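Local atomic coordinates of cysteine hydrolase (Staphylococcus aureus, PDB entry 6KUA), a protein that catalyses the hydrolysis of nicotinamide to nicotinic acid and ammonia, as a nicotinamidase of the isochorismatase-like cysteine hydrolase family. Residues 2-7 / 40-45; 30-35 / 83-88; 105-110 / 135-140; 128-133 / 153-158. All coordinates share one frame; numbering follows the deposited sequence.

Interaction 1 (2-7 / 40-45)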
loop_
_atom_site.group_PDB
_atom_site.type_symbol
_atom_site.label_atom_id
_atom_site.label_comp_id
_atom_site.label_asym_id
_atom_site.label_seq_id
_atom_site.Cartn_x
_atom_site.Cartn_y
_atom_site.Cartn_z
ATOM N N THR A 2 4.484 -1.417 26.430
ATOM C CA THR A 2 3.394 -2.367 26.209
ATOM C C THR A 2 2.877 -2.361 24.779
ATOM O O THR A 2 2.197 -3.307 24.368
ATOM C CB THR A 2 2.230 -2.057 27.169
ATOM O OG1 THR A 2 2.692 -2.179 28.523
ATOM C CG2 THR A 2 1.029 -3.004 26.964
ATOM N N HIS A 3 3.182 -1.317 24.022
ATOM C CA HIS A 3 2.741 -1.153 22.647
ATOM C C HIS A 3 3.917 -1.347 21.698
ATOM O O HIS A 3 4.112 -0.560 20.774
ATOM C CB HIS A 3 2.114 0.230 22.466
ATOM C CG HIS A 3 1.041 0.529 23.466
ATOM N ND1 HIS A 3 -0.280 0.186 23.266
ATOM C CD2 HIS A 3 1.098 1.111 24.687
ATOM C CE1 HIS A 3 -0.990 0.545 24.320
ATOM N NE2 HIS A 3 -0.179 1.117 25.193
ATOM N N ARG A 4 4.737 -2.370 21.957
ATOM C CA ARG A 4 5.993 -2.578 21.251
ATOM C C ARG A 4 6.046 -3.987 20.668
ATOM O O ARG A 4 5.420 -4.919 21.176
ATOM C CB ARG A 4 7.211 -2.337 22.166
ATOM C CG ARG A 4 7.259 -3.207 23.420
ATOM C CD ARG A 4 8.606 -3.096 24.169
ATOM N NE ARG A 4 8.831 -4.248 25.054
ATOM C CZ ARG A 4 10.005 -4.597 25.589
ATOM N NH1 ARG A 4 11.100 -3.897 25.353
ATOM N NH2 ARG A 4 10.086 -5.672 26.360
ATOM N N ALA A 5 6.790 -4.130 19.576
ATOM C CA ALA A 5 6.980 -5.430 18.955
ATOM C C ALA A 5 8.422 -5.535 18.502
ATOM O O ALA A 5 9.072 -4.530 18.194
ATOM C CB ALA A 5 6.016 -5.662 17.769
ATOM N N LEU A 6 8.926 -6.760 18.515
ATOM C CA LEU A 6 10.267 -7.055 18.056
ATOM C C LEU A 6 10.174 -7.669 16.667
ATOM O O LEU A 6 9.412 -8.619 16.456
ATOM C CB LEU A 6 10.963 -8.012 19.031
ATOM C CG LEU A 6 12.364 -8.474 18.643
ATOM C CD1 LEU A 6 13.340 -7.318 18.691
ATOM C CD2 LEU A 6 12.816 -9.580 19.576
ATOM N N LEU A 7 10.922 -7.124 15.721
ATOM C CA LEU A 7 10.983 -7.669 14.367
ATOM C C LEU A 7 12.358 -8.286 14.167
ATOM O O LEU A 7 13.368 -7.572 14.202
ATOM C CB LEU A 7 10.722 -6.584 13.316
ATOM C CG LEU A 7 9.470 -5.720 13.482
ATOM C CD1 LEU A 7 9.253 -4.773 12.286
ATOM C CD2 LEU A 7 8.231 -6.581 13.716
ATOM N N ASN A 40 13.897 -12.845 24.652
ATOM C CA ASN A 40 13.516 -13.145 26.027
ATOM C C ASN A 40 12.924 -11.925 26.710
ATOM O O ASN A 40 11.965 -12.044 27.482
ATOM C CB ASN A 40 14.721 -13.665 26.807
ATOM C CG ASN A 40 15.024 -15.113 26.489
ATOM O OD1 ASN A 40 14.120 -15.934 26.419
ATOM N ND2 ASN A 40 16.293 -15.431 26.282
ATOM N N ASP A 41 13.476 -10.740 26.438
ATOM C CA ASP A 41 12.925 -9.518 27.019
ATOM C C ASP A 41 11.461 -9.335 26.630
ATOM O O ASP A 41 10.587 -9.184 27.488
ATOM C CB ASP A 41 13.748 -8.309 26.572
ATOM C CG ASP A 41 13.391 -7.045 27.340
ATOM O OD1 ASP A 41 13.945 -6.842 28.438
ATOM O OD2 ASP A 41 12.563 -6.244 26.852
ATOM N N PHE A 42 11.182 -9.332 25.327
ATOM C CA PHE A 42 9.807 -9.183 24.859
ATOM C C PHE A 42 8.917 -10.303 25.379
ATOM O O PHE A 42 7.782 -10.056 25.790
ATOM C CB PHE A 42 9.781 -9.143 23.326
ATOM C CG PHE A 42 10.112 -7.785 22.757
ATOM C CD1 PHE A 42 11.419 -7.296 22.803
ATOM C CD2 PHE A 42 9.116 -6.984 22.208
ATOM C CE1 PHE A 42 11.727 -6.043 22.294
ATOM C CE2 PHE A 42 9.421 -5.723 21.691
ATOM C CZ PHE A 42 10.729 -5.256 21.738
ATOM N N ASN A 43 9.410 -11.546 25.348
ATOM C CA ASN A 43 8.606 -12.681 25.787
ATOM C C ASN A 43 8.233 -12.551 27.257
ATOM O O ASN A 43 7.085 -12.812 27.639
ATOM C CB ASN A 43 9.368 -13.981 25.533
ATOM C CG ASN A 43 8.509 -15.206 25.720
ATOM O OD1 ASN A 43 7.605 -15.478 24.923
ATOM N ND2 ASN A 43 8.797 -15.970 26.769
ATOM N N TYR A 44 9.184 -12.105 28.086
ATOM C CA TYR A 44 8.914 -11.863 29.499
ATOM C C TYR A 44 7.628 -11.077 29.699
ATOM O O TYR A 44 6.786 -11.439 30.529
ATOM C CB TYR A 44 10.091 -11.121 30.135
ATOM C CG TYR A 44 9.875 -10.796 31.592
ATOM C CD1 TYR A 44 10.118 -11.744 32.585
ATOM C CD2 TYR A 44 9.427 -9.546 31.983
ATOM C CE1 TYR A 44 9.915 -11.454 33.925
ATOM C CE2 TYR A 44 9.232 -9.239 33.325
ATOM C CZ TYR A 44 9.479 -10.203 34.292
ATOM O OH TYR A 44 9.267 -9.900 35.619
ATOM N N TYR A 45 7.455 -9.994 28.944
ATOM C CA TYR A 45 6.269 -9.153 29.070
ATOM C C TYR A 45 5.131 -9.621 28.186
ATOM O O TYR A 45 4.101 -8.945 28.122
ATOM C CB TYR A 45 6.603 -7.698 28.724
ATOM C CG TYR A 45 7.544 -7.050 29.701
ATOM C CD1 TYR A 45 7.067 -6.482 30.877
ATOM C CD2 TYR A 45 8.909 -6.999 29.454
ATOM C CE1 TYR A 45 7.923 -5.894 31.773
ATOM C CE2 TYR A 45 9.779 -6.398 30.361
ATOM C CZ TYR A 45 9.277 -5.855 31.511
ATOM O OH TYR A 45 10.121 -5.250 32.413
#

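Interaction 2 (30-35 / 83-88)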
loop_
_atom_site.group_PDB
_atom_site.type_symbol
_atom_site.label_atom_id
_atom_site.label_comp_id
_atom_site.label_asym_id
_atom_site.label_seq_id
_atom_site.Cartn_x
_atom_site.Cartn_y
_atom_site.Cartn_z
ATOM N N ASN A 30 27.885 -12.708 15.380
ATOM C CA ASN A 30 28.212 -11.971 16.597
ATOM C C ASN A 30 27.012 -11.269 17.222
ATOM O O ASN A 30 27.150 -10.726 18.319
ATOM C CB ASN A 30 29.303 -10.937 16.311
ATOM C CG ASN A 30 30.565 -11.561 15.752
ATOM O OD1 ASN A 30 31.192 -12.405 16.391
ATOM N ND2 ASN A 30 30.956 -11.133 14.562
ATOM N N ILE A 31 25.850 -11.250 16.565
ATOM C CA ILE A 31 24.666 -10.624 17.149
ATOM C C ILE A 31 23.707 -11.648 17.750
ATOM O O ILE A 31 22.695 -11.261 18.355
ATOM C CB ILE A 31 23.945 -9.740 16.108
ATOM C CG1 ILE A 31 23.202 -10.596 15.084
ATOM C CG2 ILE A 31 24.930 -8.860 15.374
ATOM C CD1 ILE A 31 22.548 -9.780 13.995
ATOM N N GLU A 32 24.015 -12.943 17.614
ATOM C CA GLU A 32 23.145 -14.017 18.086
ATOM C C GLU A 32 22.780 -13.847 19.560
ATOM O O GLU A 32 21.603 -13.917 19.939
ATOM C CB GLU A 32 23.847 -15.360 17.831
ATOM C CG GLU A 32 23.129 -16.610 18.322
ATOM C CD GLU A 32 23.943 -17.881 18.068
ATOM O OE1 GLU A 32 23.342 -18.956 17.828
ATOM O OE2 GLU A 32 25.191 -17.799 18.096
ATOM N N ASP A 33 23.776 -13.605 20.410
ATOM C CA ASP A 33 23.500 -13.494 21.838
ATOM C C ASP A 33 22.582 -12.313 22.136
ATOM O O ASP A 33 21.710 -12.405 23.008
ATOM C CB ASP A 33 24.809 -13.359 22.621
ATOM C CG ASP A 33 25.454 -14.702 22.938
ATOM O OD1 ASP A 33 25.002 -15.747 22.408
ATOM O OD2 ASP A 33 26.434 -14.702 23.722
ATOM N N PHE A 34 22.760 -11.195 21.424
ATOM C CA PHE A 34 21.929 -10.021 21.678
ATOM C C PHE A 34 20.489 -10.246 21.225
ATOM O O PHE A 34 19.544 -9.818 21.895
ATOM C CB PHE A 34 22.523 -8.802 20.980
ATOM C CG PHE A 34 21.798 -7.521 21.273
ATOM C CD1 PHE A 34 20.750 -7.097 20.463
ATOM C CD2 PHE A 34 22.166 -6.741 22.356
ATOM C CE1 PHE A 34 20.084 -5.910 20.727
ATOM C CE2 PHE A 34 21.506 -5.553 22.631
ATOM C CZ PHE A 34 20.462 -5.138 21.814
ATOM N N ILE A 35 20.305 -10.905 20.089
ATOM C CA ILE A 35 18.956 -11.172 19.601
ATOM C C ILE A 35 18.214 -12.106 20.555
ATOM O O ILE A 35 17.046 -11.867 20.896
ATOM C CB ILE A 35 19.024 -11.731 18.169
ATOM C CG1 ILE A 35 19.546 -10.659 17.201
ATOM C CG2 ILE A 35 17.673 -12.207 17.710
ATOM C CD1 ILE A 35 19.538 -11.113 15.755
ATOM N N TYR A 83 18.703 -19.374 12.639
ATOM C CA TYR A 83 20.076 -19.720 12.962
ATOM C C TYR A 83 20.265 -19.943 14.461
ATOM O O TYR A 83 19.825 -19.132 15.278
ATOM C CB TYR A 83 21.019 -18.619 12.483
ATOM C CG TYR A 83 22.460 -18.901 12.805
ATOM C CD1 TYR A 83 23.197 -19.781 12.023
ATOM C CD2 TYR A 83 23.075 -18.316 13.895
ATOM C CE1 TYR A 83 24.511 -20.062 12.308
ATOM C CE2 TYR A 83 24.393 -18.590 14.197
ATOM C CZ TYR A 83 25.107 -19.471 13.393
ATOM O OH TYR A 83 26.425 -19.762 13.663
ATOM N N GLY A 84 20.925 -21.049 14.808
ATOM C CA GLY A 84 21.625 -21.177 16.081
ATOM C C GLY A 84 20.720 -21.106 17.289
ATOM O O GLY A 84 19.639 -21.701 17.328
ATOM N N LYS A 85 21.175 -20.366 18.304
ATOM C CA LYS A 85 20.390 -20.208 19.525
ATOM C C LYS A 85 19.060 -19.505 19.272
ATOM O O LYS A 85 18.089 -19.744 19.998
ATOM C CB LYS A 85 21.187 -19.445 20.575
ATOM C CG LYS A 85 22.461 -20.148 21.009
ATOM C CD LYS A 85 23.265 -19.269 21.957
ATOM C CE LYS A 85 24.716 -19.719 22.023
ATOM N NZ LYS A 85 25.561 -18.713 22.728
ATOM N N VAL A 86 18.989 -18.633 18.264
ATOM C CA VAL A 86 17.711 -18.001 17.948
ATOM C C VAL A 86 16.723 -19.048 17.450
ATOM O O VAL A 86 15.571 -19.100 17.892
ATOM C CB VAL A 86 17.904 -16.863 16.928
ATOM C CG1 VAL A 86 16.559 -16.391 16.396
ATOM C CG2 VAL A 86 18.685 -15.715 17.556
ATOM N N GLY A 87 17.170 -19.912 16.542
ATOM C CA GLY A 87 16.315 -20.991 16.070
ATOM C C GLY A 87 15.926 -21.964 17.167
ATOM O O GLY A 87 14.798 -22.466 17.191
ATOM N N LYS A 88 16.852 -22.238 18.093
ATOM C CA LYS A 88 16.541 -23.093 19.237
ATOM C C LYS A 88 15.451 -22.476 20.099
ATOM O O LYS A 88 14.464 -23.139 20.446
ATOM C CB LYS A 88 17.798 -23.332 20.080
ATOM C CG LYS A 88 18.867 -24.181 19.424
ATOM C CD LYS A 88 19.734 -24.885 20.470
ATOM C CE LYS A 88 20.488 -23.886 21.353
ATOM N NZ LYS A 88 21.981 -24.047 21.280
#

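Interaction 3 (105-110 / 135-140)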
loop_
_atom_site.group_PDB
_atom_site.type_symbol
_atom_site.label_atom_id
_atom_site.label_comp_id
_atom_site.label_asym_id
_atom_site.label_seq_id
_atom_site.Cartn_x
_atom_site.Cartn_y
_atom_site.Cartn_z
ATOM N N THR A 105 8.409 -11.638 0.449
ATOM C CA THR A 105 8.908 -11.851 -0.904
ATOM C C THR A 105 9.914 -10.795 -1.350
ATOM O O THR A 105 10.573 -10.990 -2.376
ATOM C CB THR A 105 7.738 -11.918 -1.912
ATOM O OG1 THR A 105 6.955 -10.709 -1.874
ATOM C CG2 THR A 105 6.822 -13.129 -1.615
ATOM N N ARG A 106 10.054 -9.692 -0.623
ATOM C CA ARG A 106 11.068 -8.678 -0.909
ATOM C C ARG A 106 11.895 -8.447 0.348
ATOM O O ARG A 106 11.640 -9.040 1.403
ATOM C CB ARG A 106 10.435 -7.365 -1.401
ATOM C CG ARG A 106 9.648 -7.452 -2.733
ATOM C CD ARG A 106 10.518 -7.824 -3.943
ATOM N NE ARG A 106 9.740 -7.922 -5.188
ATOM C CZ ARG A 106 9.238 -9.059 -5.688
ATOM N NH1 ARG A 106 8.543 -9.040 -6.822
ATOM N NH2 ARG A 106 9.422 -10.223 -5.060
ATOM N N TYR A 107 12.904 -7.578 0.235
ATOM C CA TYR A 107 13.693 -7.217 1.413
ATOM C C TYR A 107 12.811 -6.618 2.506
ATOM O O TYR A 107 12.983 -6.927 3.691
ATOM C CB TYR A 107 14.787 -6.214 1.045
ATOM C CG TYR A 107 15.647 -6.570 -0.160
ATOM C CD1 TYR A 107 16.409 -7.729 -0.187
ATOM C CD2 TYR A 107 15.711 -5.716 -1.257
ATOM C CE1 TYR A 107 17.202 -8.043 -1.295
ATOM C CE2 TYR A 107 16.499 -6.006 -2.359
ATOM C CZ TYR A 107 17.245 -7.166 -2.369
ATOM O OH TYR A 107 18.021 -7.448 -3.470
ATOM N N ASP A 108 11.877 -5.736 2.121
ATOM C CA ASP A 108 11.038 -5.002 3.064
ATOM C C ASP A 108 10.019 -5.942 3.699
ATOM O O ASP A 108 9.162 -6.498 3.010
ATOM C CB ASP A 108 10.345 -3.856 2.322
ATOM C CG ASP A 108 9.304 -3.104 3.165
ATOM O OD1 ASP A 108 9.115 -3.373 4.381
ATOM O OD2 ASP A 108 8.662 -2.203 2.576
ATOM N N SER A 109 10.083 -6.068 5.024
ATOM C CA SER A 109 9.217 -6.985 5.763
ATOM C C SER A 109 7.737 -6.616 5.672
ATOM O O SER A 109 6.883 -7.465 5.961
ATOM C CB SER A 109 9.644 -7.008 7.231
ATOM O OG SER A 109 10.956 -7.549 7.388
ATOM N N PHE A 110 7.413 -5.377 5.298
ATOM C CA PHE A 110 6.026 -4.944 5.186
ATOM C C PHE A 110 5.444 -5.137 3.786
ATOM O O PHE A 110 4.220 -5.068 3.628
ATOM C CB PHE A 110 5.888 -3.468 5.563
ATOM C CG PHE A 110 6.168 -3.173 7.015
ATOM C CD1 PHE A 110 7.473 -3.029 7.476
ATOM C CD2 PHE A 110 5.122 -3.031 7.920
ATOM C CE1 PHE A 110 7.731 -2.735 8.827
ATOM C CE2 PHE A 110 5.371 -2.747 9.276
ATOM C CZ PHE A 110 6.675 -2.601 9.724
ATOM N N ASP A 135 21.910 -2.655 6.029
ATOM C CA ASP A 135 21.660 -1.729 4.935
ATOM C C ASP A 135 20.859 -2.360 3.798
ATOM O O ASP A 135 20.795 -1.777 2.709
ATOM C CB ASP A 135 22.989 -1.159 4.406
ATOM C CG ASP A 135 23.932 -2.254 3.894
ATOM O OD1 ASP A 135 23.990 -3.337 4.517
ATOM O OD2 ASP A 135 24.607 -2.047 2.867
ATOM N N ILE A 136 20.241 -3.528 4.017
ATOM C CA ILE A 136 19.321 -4.087 3.021
ATOM C C ILE A 136 17.964 -4.366 3.675
ATOM O O ILE A 136 17.109 -3.478 3.735
ATOM C CB ILE A 136 19.913 -5.342 2.343
ATOM C CG1 ILE A 136 21.369 -5.064 1.942
ATOM C CG2 ILE A 136 19.100 -5.733 1.102
ATOM C CD1 ILE A 136 22.064 -6.173 1.224
ATOM N N CYS A 137 17.738 -5.597 4.162
ATOM C CA CYS A 137 16.415 -5.960 4.679
ATOM C C CYS A 137 16.024 -5.133 5.898
ATOM O O CYS A 137 14.861 -4.730 6.035
ATOM C CB CYS A 137 16.373 -7.447 5.019
ATOM S SG CYS A 137 16.460 -8.445 3.531
ATOM N N VAL A 138 16.965 -4.905 6.810
ATOM C CA VAL A 138 16.690 -4.051 7.961
ATOM C C VAL A 138 16.337 -2.638 7.500
ATOM O O VAL A 138 15.341 -2.046 7.942
ATOM C CB VAL A 138 17.902 -4.054 8.903
ATOM C CG1 VAL A 138 17.702 -3.059 10.018
ATOM C CG2 VAL A 138 18.158 -5.487 9.428
ATOM N N LEU A 139 17.154 -2.080 6.600
ATOM C CA LEU A 139 16.932 -0.720 6.110
ATOM C C LEU A 139 15.575 -0.593 5.426
ATOM O O LEU A 139 14.798 0.322 5.722
ATOM C CB LEU A 139 18.057 -0.328 5.135
ATOM C CG LEU A 139 17.785 0.907 4.259
ATOM C CD1 LEU A 139 17.924 2.168 5.083
ATOM C CD2 LEU A 139 18.714 0.975 3.020
ATOM N N HIS A 140 15.281 -1.504 4.490
ATOM C CA HIS A 140 14.003 -1.452 3.785
ATOM C C HIS A 140 12.836 -1.617 4.753
ATOM O O HIS A 140 11.806 -0.944 4.615
ATOM C CB HIS A 140 13.952 -2.525 2.695
ATOM C CG HIS A 140 14.853 -2.253 1.523
ATOM N ND1 HIS A 140 14.515 -2.603 0.233
ATOM C CD2 HIS A 140 16.087 -1.690 1.447
ATOM C CE1 HIS A 140 15.497 -2.267 -0.589
ATOM N NE2 HIS A 140 16.459 -1.706 0.119
HETATM O O HOH W 1 12.252 -4.305 -0.508
HETATM O O HOH W 2 10.625 -0.417 1.738
#

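Interaction 4 (128-133 / 153-158)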
loop_
_atom_site.group_PDB
_atom_site.type_symbol
_atom_site.label_atom_id
_atom_site.label_comp_id
_atom_site.label_asym_id
_atom_site.label_seq_id
_atom_site.Cartn_x
_atom_site.Cartn_y
_atom_site.Cartn_z
ATOM N N GLU A 128 11.007 -2.581 17.444
ATOM C CA GLU A 128 12.450 -2.739 17.552
ATOM C C GLU A 128 12.893 -3.719 16.477
ATOM O O GLU A 128 12.294 -4.786 16.325
ATOM C CB GLU A 128 12.832 -3.243 18.945
ATOM C CG GLU A 128 14.315 -3.317 19.198
ATOM C CD GLU A 128 14.630 -3.675 20.652
ATOM O OE1 GLU A 128 13.899 -3.226 21.572
ATOM O OE2 GLU A 128 15.606 -4.426 20.868
ATOM N N ILE A 129 13.922 -3.362 15.714
ATOM C CA ILE A 129 14.305 -4.154 14.556
ATOM C C ILE A 129 15.710 -4.701 14.744
ATOM O O ILE A 129 16.663 -3.937 14.923
ATOM C CB ILE A 129 14.230 -3.352 13.252
ATOM C CG1 ILE A 129 12.883 -2.662 13.124
ATOM C CG2 ILE A 129 14.420 -4.295 12.081
ATOM C CD1 ILE A 129 12.825 -1.729 11.904
ATOM N N VAL A 130 15.845 -6.019 14.631
ATOM C CA VAL A 130 17.136 -6.677 14.727
ATOM C C VAL A 130 17.259 -7.636 13.555
ATOM O O VAL A 130 16.266 -8.025 12.931
ATOM C CB VAL A 130 17.307 -7.417 16.069
ATOM C CG1 VAL A 130 17.049 -6.456 17.239
ATOM C CG2 VAL A 130 16.372 -8.637 16.141
ATOM N N GLY A 131 18.495 -8.025 13.258
ATOM C CA GLY A 131 18.694 -8.986 12.186
ATOM C C GLY A 131 19.702 -8.525 11.164
ATOM O O GLY A 131 20.608 -7.748 11.490
ATOM N N VAL A 132 19.575 -9.010 9.926
ATOM C CA VAL A 132 20.549 -8.755 8.870
ATOM C C VAL A 132 19.802 -8.534 7.561
ATOM O O VAL A 132 18.648 -8.931 7.419
ATOM C CB VAL A 132 21.551 -9.922 8.708
ATOM C CG1 VAL A 132 22.341 -10.161 10.000
ATOM C CG2 VAL A 132 20.830 -11.186 8.221
ATOM N N CYS A 133 20.441 -7.847 6.604
ATOM C CA CYS A 133 21.602 -6.985 6.794
ATOM C C CYS A 133 21.146 -5.576 7.107
ATOM O O CYS A 133 20.067 -5.170 6.671
ATOM C CB CYS A 133 22.492 -6.941 5.551
ATOM S SG CYS A 133 23.153 -8.497 5.055
ATOM N N SER A 153 13.203 1.520 16.808
ATOM C CA SER A 153 14.456 1.317 17.514
ATOM C C SER A 153 15.286 0.293 16.762
ATOM O O SER A 153 14.806 -0.809 16.462
ATOM C CB SER A 153 14.203 0.867 18.965
ATOM O OG SER A 153 15.418 0.823 19.689
ATOM N N VAL A 154 16.518 0.658 16.425
ATOM C CA VAL A 154 17.433 -0.313 15.827
ATOM C C VAL A 154 18.725 -0.329 16.631
ATOM O O VAL A 154 19.621 0.498 16.389
ATOM C CB VAL A 154 17.716 -0.013 14.345
ATOM C CG1 VAL A 154 18.550 -1.141 13.754
ATOM C CG2 VAL A 154 16.415 0.150 13.569
ATOM N N PRO A 155 18.863 -1.242 17.593
ATOM C CA PRO A 155 20.080 -1.276 18.415
ATOM C C PRO A 155 21.257 -1.740 17.579
ATOM O O PRO A 155 21.176 -2.753 16.887
ATOM C CB PRO A 155 19.737 -2.283 19.520
ATOM C CG PRO A 155 18.696 -3.155 18.918
ATOM C CD PRO A 155 17.874 -2.243 18.022
ATOM N N ALA A 156 22.354 -0.986 17.639
ATOM C CA ALA A 156 23.504 -1.316 16.807
ATOM C C ALA A 156 24.079 -2.686 17.145
ATOM O O ALA A 156 24.716 -3.308 16.291
ATOM C CB ALA A 156 24.577 -0.238 16.950
ATOM N N GLU A 157 23.869 -3.167 18.372
ATOM C CA GLU A 157 24.296 -4.506 18.766
ATOM C C GLU A 157 23.393 -5.602 18.213
ATOM O O GLU A 157 23.719 -6.785 18.362
ATOM C CB GLU A 157 24.323 -4.610 20.297
ATOM C CG GLU A 157 25.675 -4.393 20.958
ATOM C CD GLU A 157 25.783 -5.141 22.301
ATOM O OE1 GLU A 157 26.321 -6.282 22.325
ATOM O OE2 GLU A 157 25.313 -4.587 23.328
ATOM N N GLY A 158 22.259 -5.241 17.606
ATOM C CA GLY A 158 21.276 -6.215 17.185
ATOM C C GLY A 158 21.170 -6.397 15.686
ATOM O O GLY A 158 20.334 -7.179 15.220
#

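Interaction 1 (2-7 / 40-45)
Asp41 and Phe42, near the end of helix 32-44, meet Arg4 and Leu6 at the start of strand 4-9, the central strand of the parallel sheet in this alpha/beta fold. The helix lies on the sheet and runs nearly antiparallel to the strand, the local axes of the two segments 147° apart. Asp41 bonds through OD2. Arg4 NH2 donates to it at 2.6 Å in a salt bridge, and Arg4 NH1 adds a weak second bond to the same oxygen. The oxygen lies in the guanidinium plane but is approached on its anti side, well out of the carboxylate plane, and the two planar groups are steeply turned against each other. Phe42 comes next and is sandwiched. Over one face of its ring the guanidinium of Arg4 lies flat, the planes only 11° apart. Arg4 CZ stands 3.9 Å from the Phe42 ring centroid, a cation-pi stack. Over the opposite face comes Leu6 CB, 3.6 Å from that centroid and almost on the ring normal, a CH-pi contact. Arg4 and Leu6 are alternate residues of the strand, with Ala5 between them, and the ring slots in so deeply that Phe42 CE2 comes within 3.3 Å of the carbonyl carbon Ala5 C. The guanidinium gets there because Arg4 CG sits between the backbone N and carbonyl carbon (chi1 58°) while the chain beyond is extended. Asp47, bound at NE in a further salt bridge, also limits its rotation. Last in sequence is Tyr45, whose ring plane is steeply inclined to the guanidinium and whose CD2 lies 3.6 Å from Arg4 NH2.

Interaction 2 (30-35 / 83-88)
Two helix starts on one side of the sheet come together here, with Glu32 and Asp33 in the first turn of helix 32-44 facing Gly84, Lys85 and Val86 at the beginning of the helix that runs to residue 93. The central bond runs from side chain to backbone: Lys85 N donates to Glu32 OE1 at 2.6 Å, and the N-H points almost straight at the oxygen (166°). Glu32 spans the distance because CG is anti to its backbone N (chi1 177°) and the chain beyond stays extended, which sends the carboxylate directly at the other helix. The bond reaches OE1 on its anti side, close to the carboxylate plane. The same oxygen packs against Gly84 CA at 3.3 Å, and the Tyr83 ring approaches it obliquely through CE2. A carboxylate placed at the N-terminal turn of a helix is probably stabilised by the helix dipole. Lys85 in turn lies across Glu32, its CG 3.5 Å from Glu32 OE1, and runs on extended to Asp33. There Lys85 NZ forms a salt bridge with Asp33 OD1 at 3.0 Å, on the syn lone pair of that oxygen. Beneath these polar groups the contact becomes apolar. Ile35 CG2 touches Val86 CG2 at 3.7 Å, and both side chains also pack on Tyr11, whose backbone is bonded to that of Tyr83. Ile35 reaches Val130 of the sheet, while Val86 packs along helix 32-44 on Val36 and Ile39. Side-by-side helices covering one face of a parallel sheet in this way belong to the three-layer alpha/beta/alpha sandwich of the isochorismatase-like fold.

Interaction 3 (105-110 / 135-140)
Tyr107 and His140 are both turned with CG anti to the carbonyl carbon (chi1 -49° and -71°), which lays their side chains next to each other and pointing the same way. They join the loop after strand 99-104 to the start of helix 137-147 in the isochorismatase-like fold. Cys137 sits where relatives carry the nucleophilic cysteine, which is consistent with that role. Tyr107 presents its CD2 edge to the face of His140, an offset edge-to-face pair with planes at 87°, and Tyr107 CD2 comes to 3.5 Å from His140 CE1. One face of the tyrosine ring is covered by Ile136 CG2, 3.7 Å from the centroid in a CH-pi contact, from the N-cap position of the helix. Cys137 SG stands at the ring edge and touches Tyr107 CB at 3.7 Å, while Cys137 also packs on Asp10. Partners outside the pair hold both sides: Lys104 NZ and Ser177 O of the second subunit bond to the carbonyl and hydroxyl of Tyr107, and His173 of the second subunit bonds to His140 NE2. A zinc ion lies about 6 Å from the tyrosine side chain. No direct hydrogen bond crosses between the two segments; water does the bridging. One water accepts from Asp108 N at 3.0 Å and also bonds to His140 ND1 in the plane of the imidazole. A second donates both to Asp108 OD2, which Ser144 also holds, and to the carbonyl oxygen of His140. Asp108 OD1 closes an Asx turn, accepting from Phe110 N at 2.8 Å from above the carboxylate plane.

Interaction 4 (128-133 / 153-158)
Pro155 lays its ring over the neighbouring strand 126-132, with Pro155 CG 4.1 Å from Val130 CG1 and Pro155 CD 3.9 Å from Glu128 CG. The two strands are adjacent and parallel in the central sheet, and helix 137-147 connects them as a beta-alpha-beta unit. Glu128 pairs with Ser153, their side chains on the same face, and Ile129 N donates to Ser153 O at 2.8 Å, nearly along the C=O axis. The same carbonyl oxygen receives a CA-H...O contact from Glu128 CA at 3.2 Å. Val154 then turns to the face that carries Ile129, where the two aliphatic side chains meet and Phe174 of helix 164-176 covers Val154. Beyond this, regular pairing stops, since a proline has no N-H to offer, and the chain loops out through Ala156 and Glu157. The excursion closes with a backbone bond from Gly158 N to Pro155 O. It then returns to the sheet at Gly158, whose oxygen accepts from Gly131 N at 2.8 Å in the carbonyl plane. That oxygen also presses against Val130 CB at 3.2 Å, the tightest side-chain approach of the contact. Glu128 has CG opposite its backbone N (chi1 -175°) and runs on extended, crossing the proline at about a right angle, its carboxylate passing on to a salt bridge with Arg38 of helix 32-44. The bonds before and after the short loop imply that the outer strand rejoins its neighbour three residues out of step, Gly158 O replacing on Gly131 N the Pro155 O of regular pairing; the main chain supplies the polar grip and aliphatic packing the rest.

How the interactions relate
Interactions 1 and 2 both use helix 32-44, at its end and its start, and both place charged groups toward the surface, with apolar packing beneath. Interactions 3 and 4 are buried. Interaction 4 is chiefly backbone pairing within the sheet, and strand 4-9 of interaction 1 adjoins it directly: Ala5 O and Leu7 N probably bond to the backbone of Glu128. Phe34, from segment 30-35, packs on Pro155 and Gly158, tying interaction 2 to that edge. Interaction 3 lies across the chain's centre from interactions 1 and 2; it relies on rings, water and a second subunit, and continues from interaction 4 where Val138 N probably bonds to Cys133 O.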